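N-acetyltransferase family protein (PDB 3LNB) catalyses the transfer of an acetyl group from acetyl-coenzyme A to arylamines, and inactivates the antibiotic sulfamethoxazole. Local coordinates at residues A[35-40]-A[108-113]; A[190-196]-A[215-221]. The protein carries 1 engineered substitution. One frame throughout, in Å; residues are numbered along the deposited sequence.

Contact 1. Residues A[35-40]-A[108-113]. With FMT (formic acid), chain D.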
ATOM      1  N   LEU A  35      -4.860   7.040 -17.914  1.00 19.86           N
ATOM      2  CA  LEU A  35      -4.636   6.605 -16.541  1.00 19.97           C
ATOM      3  C   LEU A  35      -5.346   7.545 -15.563  1.00 19.84           C
ATOM      4  O   LEU A  35      -6.029   7.088 -14.651  1.00 20.19           O
ATOM      5  CB  LEU A  35      -3.134   6.565 -16.228  1.00 18.94           C
ATOM      6  CG  LEU A  35      -2.692   5.960 -14.883  1.00 20.84           C
ATOM      7  CD1 LEU A  35      -1.181   5.797 -14.875  1.00 21.78           C
ATOM      8  CD2 LEU A  35      -3.119   6.842 -13.725  1.00 22.16           C
ATOM      9  N   GLN A  36      -5.173   8.852 -15.744  1.00 18.69           N
ATOM     10  CA  GLN A  36      -5.813   9.824 -14.865  1.00 18.83           C
ATOM     11  C   GLN A  36      -7.328   9.662 -14.878  1.00 19.43           C
ATOM     12  O   GLN A  36      -7.972   9.663 -13.830  1.00 18.60           O
ATOM     13  CB  GLN A  36      -5.455  11.254 -15.283  1.00 20.05           C
ATOM     14  CG  GLN A  36      -4.049  11.701 -14.888  1.00 18.76           C
ATOM     15  CD  GLN A  36      -3.782  13.158 -15.241  1.00 18.44           C
ATOM     16  OE1 GLN A  36      -3.865  13.551 -16.401  1.00 18.28           O
ATOM     17  NE2 GLN A  36      -3.460  13.963 -14.233  1.00 18.01           N
ATOM     18  N   LYS A  37      -7.892   9.528 -16.073  1.00 19.16           N
ATOM     19  CA  LYS A  37      -9.329   9.362 -16.226  1.00 19.08           C
ATOM     20  C   LYS A  37      -9.804   8.111 -15.501  1.00 18.64           C
ATOM     21  O   LYS A  37     -10.776   8.159 -14.757  1.00 16.98           O
ATOM     22  CB  LYS A  37      -9.699   9.269 -17.708  1.00 20.65           C
ATOM     23  CG  LYS A  37      -9.334  10.507 -18.522  1.00 22.99           C
ATOM     24  CD  LYS A  37      -9.722  10.315 -19.985  1.00 26.03           C
ATOM     25  CE  LYS A  37      -9.224  11.456 -20.855  1.00 27.63           C
ATOM     26  NZ  LYS A  37      -9.537  11.195 -22.290  1.00 29.25           N
ATOM     27  N   GLU A  38      -9.113   6.992 -15.719  1.00 18.59           N
ATOM     28  CA  GLU A  38      -9.491   5.738 -15.072  1.00 19.41           C
ATOM     29  C   GLU A  38      -9.264   5.808 -13.572  1.00 17.74           C
ATOM     30  O   GLU A  38     -10.028   5.240 -12.786  1.00 17.23           O
ATOM     31  CB  GLU A  38      -8.686   4.566 -15.637  1.00 19.50           C
ATOM     32  CG  GLU A  38      -8.976   4.209 -17.091  1.00 22.77           C
ATOM     33  CD  GLU A  38     -10.423   3.794 -17.326  1.00 26.09           C
ATOM     34  OE1 GLU A  38     -10.986   3.052 -16.495  1.00 24.29           O
ATOM     35  OE2 GLU A  38     -10.994   4.201 -18.356  1.00 30.11           O
ATOM     36  N   PHE A  39      -8.198   6.493 -13.176  1.00 16.94           N
ATOM     37  CA  PHE A  39      -7.871   6.618 -11.762  1.00 16.69           C
ATOM     38  C   PHE A  39      -9.017   7.317 -11.032  1.00 16.42           C
ATOM     39  O   PHE A  39      -9.525   6.807 -10.035  1.00 15.07           O
ATOM     40  CB  PHE A  39      -6.573   7.414 -11.587  1.00 16.85           C
ATOM     41  CG  PHE A  39      -5.949   7.259 -10.233  1.00 17.32           C
ATOM     42  CD1 PHE A  39      -5.171   6.145  -9.938  1.00 16.47           C
ATOM     43  CD2 PHE A  39      -6.160   8.211  -9.242  1.00 16.64           C
ATOM     44  CE1 PHE A  39      -4.611   5.980  -8.676  1.00 18.03           C
ATOM     45  CE2 PHE A  39      -5.606   8.058  -7.978  1.00 17.17           C
ATOM     46  CZ  PHE A  39      -4.830   6.942  -7.691  1.00 15.98           C
ATOM     47  N   PHE A  40      -9.414   8.484 -11.543  1.00 15.63           N
ATOM     48  CA  PHE A  40     -10.502   9.271 -10.962  1.00 16.62           C
ATOM     49  C   PHE A  40     -11.790   8.457 -10.837  1.00 16.25           C
ATOM     50  O   PHE A  40     -12.477   8.516  -9.818  1.00 15.50           O
ATOM     51  CB  PHE A  40     -10.774  10.510 -11.824  1.00 15.77           C
ATOM     52  CG  PHE A  40      -9.735  11.587 -11.692  1.00 15.87           C
ATOM     53  CD1 PHE A  40      -9.156  12.149 -12.824  1.00 17.86           C
ATOM     54  CD2 PHE A  40      -9.351  12.055 -10.440  1.00 15.77           C
ATOM     55  CE1 PHE A  40      -8.211  13.161 -12.715  1.00 16.71           C
ATOM     56  CE2 PHE A  40      -8.405  13.071 -10.320  1.00 16.43           C
ATOM     57  CZ  PHE A  40      -7.834  13.624 -11.462  1.00 16.48           C
ATOM     58  N   TYR A 108       2.732   6.638 -10.993  1.00 13.00           N
ATOM     59  CA  TYR A 108       2.382   7.055 -12.341  1.00 15.28           C
ATOM     60  C   TYR A 108       1.329   8.153 -12.312  1.00 14.64           C
ATOM     61  O   TYR A 108       1.445   9.144 -13.030  1.00 14.29           O
ATOM     62  CB  TYR A 108       1.868   5.867 -13.165  1.00 13.80           C
ATOM     63  CG  TYR A 108       2.960   4.918 -13.603  1.00 17.89           C
ATOM     64  CD1 TYR A 108       4.062   5.384 -14.319  1.00 18.69           C
ATOM     65  CD2 TYR A 108       2.898   3.560 -13.302  1.00 19.19           C
ATOM     66  CE1 TYR A 108       5.083   4.519 -14.729  1.00 21.18           C
ATOM     67  CE2 TYR A 108       3.916   2.682 -13.705  1.00 21.30           C
ATOM     68  CZ  TYR A 108       5.002   3.172 -14.419  1.00 22.18           C
ATOM     69  OH  TYR A 108       6.005   2.320 -14.839  1.00 23.27           O
ATOM     70  N   PHE A 109       0.313   7.977 -11.476  1.00 12.56           N
ATOM     71  CA  PHE A 109      -0.747   8.969 -11.373  1.00 14.87           C
ATOM     72  C   PHE A 109      -0.185  10.330 -10.966  1.00 14.30           C
ATOM     73  O   PHE A 109      -0.466  11.342 -11.612  1.00 14.24           O
ATOM     74  CB  PHE A 109      -1.802   8.537 -10.351  1.00 14.37           C
ATOM     75  CG  PHE A 109      -2.952   9.503 -10.230  1.00 13.95           C
ATOM     76  CD1 PHE A 109      -3.846   9.672 -11.280  1.00 12.92           C
ATOM     77  CD2 PHE A 109      -3.121  10.261  -9.079  1.00 14.32           C
ATOM     78  CE1 PHE A 109      -4.896  10.587 -11.185  1.00 15.00           C
ATOM     79  CE2 PHE A 109      -4.168  11.182  -8.973  1.00 15.53           C
ATOM     80  CZ  PHE A 109      -5.055  11.344 -10.028  1.00 14.69           C
ATOM     81  N   LEU A 110       0.611  10.349  -9.902  1.00 13.60           N
ATOM     82  CA  LEU A 110       1.191  11.597  -9.423  1.00 14.54           C
ATOM     83  C   LEU A 110       2.134  12.232 -10.445  1.00 15.05           C
ATOM     84  O   LEU A 110       2.286  13.455 -10.477  1.00 14.91           O
ATOM     85  CB  LEU A 110       1.912  11.376  -8.091  1.00 13.84           C
ATOM     86  CG  LEU A 110       1.000  10.984  -6.919  1.00 16.56           C
ATOM     87  CD1 LEU A 110       1.820  10.884  -5.633  1.00 15.56           C
ATOM     88  CD2 LEU A 110      -0.110  12.018  -6.759  1.00 15.66           C
ATOM     89  N   MET A 111       2.775  11.410 -11.271  1.00 14.34           N
ATOM     90  CA  MET A 111       3.657  11.948 -12.301  1.00 14.95           C
ATOM     91  C   MET A 111       2.766  12.659 -13.322  1.00 15.05           C
ATOM     92  O   MET A 111       3.074  13.767 -13.759  1.00 15.24           O
ATOM     93  CB  MET A 111       4.459  10.835 -12.987  1.00 14.77           C
ATOM     94  CG  MET A 111       5.685  10.333 -12.208  1.00 17.11           C
ATOM     95  SD  MET A 111       7.035  11.559 -12.030  1.00 17.10           S
ATOM     96  CE  MET A 111       7.738  11.519 -13.688  1.00 15.35           C
ATOM     97  N   ASP A 112       1.659  12.023 -13.697  1.00 14.72           N
ATOM     98  CA  ASP A 112       0.735  12.627 -14.651  1.00 15.58           C
ATOM     99  C   ASP A 112       0.181  13.932 -14.094  1.00 15.96           C
ATOM    100  O   ASP A 112      -0.112  14.863 -14.846  1.00 15.95           O
ATOM    101  CB  ASP A 112      -0.422  11.683 -14.963  1.00 16.57           C
ATOM    102  CG  ASP A 112      -0.051  10.620 -15.971  1.00 17.20           C
ATOM    103  OD1 ASP A 112       1.092  10.647 -16.475  1.00 17.86           O
ATOM    104  OD2 ASP A 112      -0.909   9.762 -16.264  1.00 18.23           O
ATOM    105  N   CYS A 113       0.044  13.991 -12.773  1.00 15.83           N
ATOM    106  CA  CYS A 113      -0.459  15.180 -12.112  1.00 17.02           C
ATOM    107  C   CYS A 113       0.642  16.224 -11.956  1.00 16.61           C
ATOM    108  O   CYS A 113       0.392  17.329 -11.487  1.00 17.43           O
ATOM    109  CB  CYS A 113      -1.060  14.818 -10.749  1.00 16.77           C
ATOM    110  SG  CYS A 113      -2.660  13.973 -10.875  1.00 17.75           S
TER
HETATM  111  C   FMT D1003      -3.121  17.456 -12.883  1.00 27.03           C
HETATM  112  O1  FMT D1003      -3.740  16.765 -13.667  1.00 27.75           O
HETATM  113  O2  FMT D1003      -3.482  17.502 -11.588  1.00 23.61           O

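Contact 2. Residues A[190-196]-A[215-221]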
ATOM      1  N   THR A 190      18.646   4.157   5.683  1.00 14.25           N
ATOM      2  CA  THR A 190      19.093   5.434   6.219  1.00 13.98           C
ATOM      3  C   THR A 190      17.948   6.164   6.917  1.00 14.09           C
ATOM      4  O   THR A 190      18.176   7.060   7.729  1.00 13.88           O
ATOM      5  CB  THR A 190      19.634   6.338   5.094  1.00 11.65           C
ATOM      6  OG1 THR A 190      18.664   6.423   4.042  1.00 14.00           O
ATOM      7  CG2 THR A 190      20.911   5.766   4.522  1.00 12.90           C
ATOM      8  N   HIS A 191      16.721   5.777   6.590  1.00 12.94           N
ATOM      9  CA  HIS A 191      15.535   6.392   7.176  1.00 13.58           C
ATOM     10  C   HIS A 191      14.570   5.301   7.619  1.00 13.54           C
ATOM     11  O   HIS A 191      14.682   4.147   7.201  1.00 13.83           O
ATOM     12  CB  HIS A 191      14.813   7.281   6.151  1.00 13.80           C
ATOM     13  CG  HIS A 191      15.673   8.349   5.550  1.00 14.63           C
ATOM     14  ND1 HIS A 191      16.840   8.075   4.869  1.00 15.17           N
ATOM     15  CD2 HIS A 191      15.517   9.694   5.502  1.00 15.52           C
ATOM     16  CE1 HIS A 191      17.367   9.204   4.428  1.00 15.01           C
ATOM     17  NE2 HIS A 191      16.584  10.201   4.797  1.00 16.02           N
ATOM     18  N   ILE A 192      13.619   5.680   8.463  1.00 13.04           N
ATOM     19  CA  ILE A 192      12.621   4.750   8.952  1.00 13.87           C
ATOM     20  C   ILE A 192      11.290   5.459   9.097  1.00 14.33           C
ATOM     21  O   ILE A 192      11.227   6.681   9.237  1.00 14.02           O
ATOM     22  CB  ILE A 192      12.977   4.176  10.357  1.00 14.99           C
ATOM     23  CG1 ILE A 192      13.100   5.319  11.374  1.00 15.94           C
ATOM     24  CG2 ILE A 192      14.263   3.370  10.297  1.00 13.22           C
ATOM     25  CD1 ILE A 192      13.284   4.847  12.804  1.00 16.30           C
ATOM     26  N   LEU A 193      10.226   4.678   9.024  1.00 14.01           N
ATOM     27  CA  LEU A 193       8.895   5.194   9.242  1.00 14.88           C
ATOM     28  C   LEU A 193       8.513   4.430  10.499  1.00 14.53           C
ATOM     29  O   LEU A 193       8.509   3.198  10.499  1.00 13.38           O
ATOM     30  CB  LEU A 193       7.944   4.837   8.098  1.00 13.91           C
ATOM     31  CG  LEU A 193       6.472   5.169   8.394  1.00 17.29           C
ATOM     32  CD1 LEU A 193       5.684   5.287   7.109  1.00 18.70           C
ATOM     33  CD2 LEU A 193       5.865   4.096   9.288  1.00 20.14           C
ATOM     34  N   GLU A 194       8.245   5.153  11.576  1.00 13.68           N
ATOM     35  CA  GLU A 194       7.849   4.519  12.825  1.00 14.46           C
ATOM     36  C   GLU A 194       6.352   4.709  12.974  1.00 14.77           C
ATOM     37  O   GLU A 194       5.772   5.596  12.346  1.00 14.86           O
ATOM     38  CB  GLU A 194       8.568   5.153  14.015  1.00 14.69           C
ATOM     39  CG  GLU A 194      10.056   4.875  14.047  1.00 17.17           C
ATOM     40  CD  GLU A 194      10.666   5.176  15.406  1.00 17.87           C
ATOM     41  OE1 GLU A 194      10.663   6.355  15.818  1.00 19.36           O
ATOM     42  OE2 GLU A 194      11.141   4.226  16.059  1.00 16.16           O
ATOM     43  N   MET A 195       5.728   3.892  13.814  1.00 14.15           N
ATOM     44  CA  MET A 195       4.290   3.987  14.000  1.00 15.34           C
ATOM     45  C   MET A 195       3.838   3.441  15.352  1.00 15.66           C
ATOM     46  O   MET A 195       4.589   2.747  16.035  1.00 15.19           O
ATOM     47  CB  MET A 195       3.594   3.197  12.893  1.00 15.77           C
ATOM     48  CG  MET A 195       3.770   1.687  13.038  1.00 15.75           C
ATOM     49  SD  MET A 195       3.095   0.728  11.660  1.00 19.14           S
ATOM     50  CE  MET A 195       3.948  -0.832  11.925  1.00 16.53           C
ATOM     51  N   ARG A 196       2.599   3.763  15.717  1.00 16.66           N
ATOM     52  CA  ARG A 196       1.984   3.297  16.960  1.00 19.27           C
ATOM     53  C   ARG A 196       0.484   3.582  16.888  1.00 20.58           C
ATOM     54  O   ARG A 196       0.028   4.310  15.999  1.00 18.86           O
ATOM     55  CB  ARG A 196       2.584   4.010  18.181  1.00 19.70           C
ATOM     56  CG  ARG A 196       2.307   5.501  18.239  1.00 20.21           C
ATOM     57  CD  ARG A 196       2.691   6.103  19.597  1.00 22.24           C
ATOM     58  NE  ARG A 196       2.433   7.542  19.639  1.00 24.55           N
ATOM     59  CZ  ARG A 196       2.658   8.323  20.696  1.00 26.02           C
ATOM     60  NH1 ARG A 196       3.146   7.815  21.819  1.00 25.99           N
ATOM     61  NH2 ARG A 196       2.417   9.624  20.622  1.00 24.81           N
ATOM     62  N   TRP A 215       6.130   3.772  20.114  1.00 21.57           N
ATOM     63  CA  TRP A 215       6.652   3.900  18.759  1.00 18.42           C
ATOM     64  C   TRP A 215       7.502   2.702  18.387  1.00 17.44           C
ATOM     65  O   TRP A 215       8.276   2.215  19.196  1.00 18.78           O
ATOM     66  CB  TRP A 215       7.497   5.164  18.622  1.00 18.99           C
ATOM     67  CG  TRP A 215       6.719   6.422  18.695  1.00 17.49           C
ATOM     68  CD1 TRP A 215       6.625   7.265  19.762  1.00 18.66           C
ATOM     69  CD2 TRP A 215       5.941   7.006  17.645  1.00 17.14           C
ATOM     70  NE1 TRP A 215       5.839   8.346  19.438  1.00 20.62           N
ATOM     71  CE2 TRP A 215       5.407   8.213  18.145  1.00 17.83           C
ATOM     72  CE3 TRP A 215       5.644   6.626  16.327  1.00 16.95           C
ATOM     73  CZ2 TRP A 215       4.589   9.050  17.373  1.00 17.60           C
ATOM     74  CZ3 TRP A 215       4.828   7.461  15.557  1.00 17.46           C
ATOM     75  CH2 TRP A 215       4.314   8.659  16.086  1.00 17.65           C
ATOM     76  N   LYS A 216       7.356   2.229  17.157  1.00 17.50           N
ATOM     77  CA  LYS A 216       8.125   1.081  16.704  1.00 16.96           C
ATOM     78  C   LYS A 216       8.386   1.230  15.207  1.00 15.80           C
ATOM     79  O   LYS A 216       7.645   1.916  14.505  1.00 12.18           O
ATOM     80  CB  LYS A 216       7.343  -0.206  16.978  1.00 19.37           C
ATOM     81  CG  LYS A 216       6.353  -0.577  15.876  1.00 20.68           C
ATOM     82  CD  LYS A 216       5.213  -1.431  16.401  1.00 22.82           C
ATOM     83  CE  LYS A 216       3.977  -0.581  16.704  1.00 23.75           C
ATOM     84  NZ  LYS A 216       4.183   0.310  17.877  1.00 24.13           N
ATOM     85  N   ILE A 217       9.444   0.591  14.721  1.00 14.43           N
ATOM     86  CA  ILE A 217       9.771   0.684  13.304  1.00 14.44           C
ATOM     87  C   ILE A 217       8.764  -0.051  12.427  1.00 14.11           C
ATOM     88  O   ILE A 217       8.493  -1.231  12.638  1.00 13.03           O
ATOM     89  CB  ILE A 217      11.162   0.091  13.008  1.00 14.49           C
ATOM     90  CG1 ILE A 217      12.245   0.953  13.653  1.00 12.53           C
ATOM     91  CG2 ILE A 217      11.371  -0.014  11.499  1.00 15.20           C
ATOM     92  CD1 ILE A 217      13.622   0.361  13.550  1.00 13.87           C
ATOM     93  N   GLY A 218       8.205   0.662  11.456  1.00 13.76           N
ATOM     94  CA  GLY A 218       7.279   0.043  10.524  1.00 13.70           C
ATOM     95  C   GLY A 218       8.176  -0.542   9.453  1.00 13.50           C
ATOM     96  O   GLY A 218       8.158  -1.745   9.178  1.00 14.24           O
ATOM     97  N   TYR A 219       8.978   0.327   8.847  1.00 12.19           N
ATOM     98  CA  TYR A 219       9.929  -0.101   7.833  1.00 13.00           C
ATOM     99  C   TYR A 219      11.081   0.879   7.690  1.00 12.55           C
ATOM    100  O   TYR A 219      10.984   2.047   8.073  1.00 11.30           O
ATOM    101  CB  TYR A 219       9.256  -0.294   6.466  1.00 10.33           C
ATOM    102  CG  TYR A 219       8.472   0.895   5.956  1.00 11.55           C
ATOM    103  CD1 TYR A 219       7.084   0.939   6.085  1.00 11.10           C
ATOM    104  CD2 TYR A 219       9.114   1.975   5.341  1.00  8.73           C
ATOM    105  CE1 TYR A 219       6.350   2.017   5.615  1.00 10.96           C
ATOM    106  CE2 TYR A 219       8.386   3.069   4.863  1.00  9.49           C
ATOM    107  CZ  TYR A 219       7.006   3.081   5.003  1.00 10.36           C
ATOM    108  OH  TYR A 219       6.269   4.132   4.530  1.00 11.16           O
ATOM    109  N   ALA A 220      12.183   0.364   7.163  1.00 13.17           N
ATOM    110  CA  ALA A 220      13.372   1.151   6.916  1.00 13.70           C
ATOM    111  C   ALA A 220      13.410   1.364   5.411  1.00 13.93           C
ATOM    112  O   ALA A 220      12.802   0.600   4.662  1.00 15.11           O
ATOM    113  CB  ALA A 220      14.608   0.388   7.364  1.00 11.72           C
ATOM    114  N   PHE A 221      14.115   2.402   4.975  1.00 14.45           N
ATOM    115  CA  PHE A 221      14.254   2.693   3.553  1.00 14.77           C
ATOM    116  C   PHE A 221      15.411   3.652   3.299  1.00 14.52           C
ATOM    117  O   PHE A 221      16.005   4.189   4.236  1.00 13.70           O
ATOM    118  CB  PHE A 221      12.953   3.275   2.966  1.00 12.98           C
ATOM    119  CG  PHE A 221      12.564   4.618   3.522  1.00 12.60           C
ATOM    120  CD1 PHE A 221      11.916   4.724   4.752  1.00 13.61           C
ATOM    121  CD2 PHE A 221      12.843   5.783   2.811  1.00 13.90           C
ATOM    122  CE1 PHE A 221      11.553   5.971   5.265  1.00 13.46           C
ATOM    123  CE2 PHE A 221      12.483   7.037   3.318  1.00 12.36           C
ATOM    124  CZ  PHE A 221      11.839   7.131   4.541  1.00 14.04           C
TER

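Contact 1. Residues A[35-40]-A[108-113]
NE2 of Gln36 is shared between Cys113, just past the end of helix 99-112, and a formic acid molecule. It gives a hydrogen bond to O1 of the formic acid at 2.9 Å, and a weak one to SG of Cys113 at 3.5 Å. The formic acid, probably from the crystallisation liquor, also bonds to the backbone nitrogen of Ile50. The Gln36 chain is extended beyond CG, which carries the amide past Asp112; Gln36 CG lies 3.6 Å from Asp112 CB. Asp112 OD2 is hydrogen-bonded to Thr33 OG1, which also accepts from Gln36 N.

Beside these polar groups, the Phe109 side chain is a knob packed among Leu35, Gln36, Phe39 and Phe40. The Phe39 ring stacks face to face on Phe109, with centroids 3.8 Å apart and planes at 19°. Cys113 SG lies over the opposite face of Phe109, offset toward the ring's edge atoms. The edge of Phe109 meets the face of Phe40 in a T-shaped pair, planes at 86°. The three rings form an aromatic cluster. Leu35 closes the flank: CD2 meets the Phe109 edge at CD1, 3.8 Å away, and CD1 touches Tyr108 CB.

The two helix segments cross at -118°, and their axes approach to 10.0 Å. Helix 55-65 packs on the cluster through Ile58, which touches Phe39 and Phe109. Helix 83-92 borders Leu35 and Tyr108, and the strand 116-126 that follows helix 99-112 packs on other residues of that helix through Val117.

Contact 2. Residues A[190-196]-A[215-221]
Two neighbouring antiparallel strands of the large sheet, 191-196 and 216-225, pair here with a classic beta bulge. Gly218 and Tyr219 both face Leu193. Leu193 O takes a bond of 2.7 Å from Gly218 N, in the carbonyl plane, and a weak one from Tyr219 N. The register shifts by one residue at this point.

A second classic bulge sets Thr190 and His191 against Phe221. Phe221 O accepts from His191 N at 2.9 Å, nearly straight on, and from Thr190 N, which stands above the carbonyl plane. His191 CB lies over the Phe221 ring, 3.6 Å from its centroid. Leu193 CB covers the Tyr219 ring in the same way. Strand 177-182 flanks 191-196 on its other side, and strand 116-126 flanks 216-225. Tyr219 also meets His138 edge to face, and its OH makes a weak hydrogen bond to Asp153 OD2; both are residues of a probable Cys-His-Asp triad.

At the far end the guanidinium of Arg196 lies flat over Trp215, with planes 20° apart and CZ 3.4 Å from Trp215 NE1. An extended chain from CG to NE lets CD pack over the five-membered ring as well. Glu178 holds NE of Arg196 in a salt bridge. Lys216 bends at chi3 and chi4, which lets NZ hydrogen-bond to Met195 O at 3.1 Å. Lys216 N bonds to the same oxygen from the opposite face of the carbonyl plane.

In the fold
Contact 1 comes first along the chain and closes before contact 2 opens. Their centres are 28 Å apart, on opposite sides of the chain's centre, and their nearest atoms are about 13 Å apart. Contact 1 joins helices 34-42 and 99-112. Contact 2 joins two adjacent inner strands of the antiparallel eight-stranded sheet. Strand 116-126 links them: it follows helix 99-112 in the chain and pairs with strand 216-225. Helix 99-112 begins at Cys99 of the probable triad, at the end away from contact 1, whereas contact 2 brings Tyr219 to His138 and Asp153. One element of each contact, helix 99-112 and strand 216-225, thus reaches the probable triad.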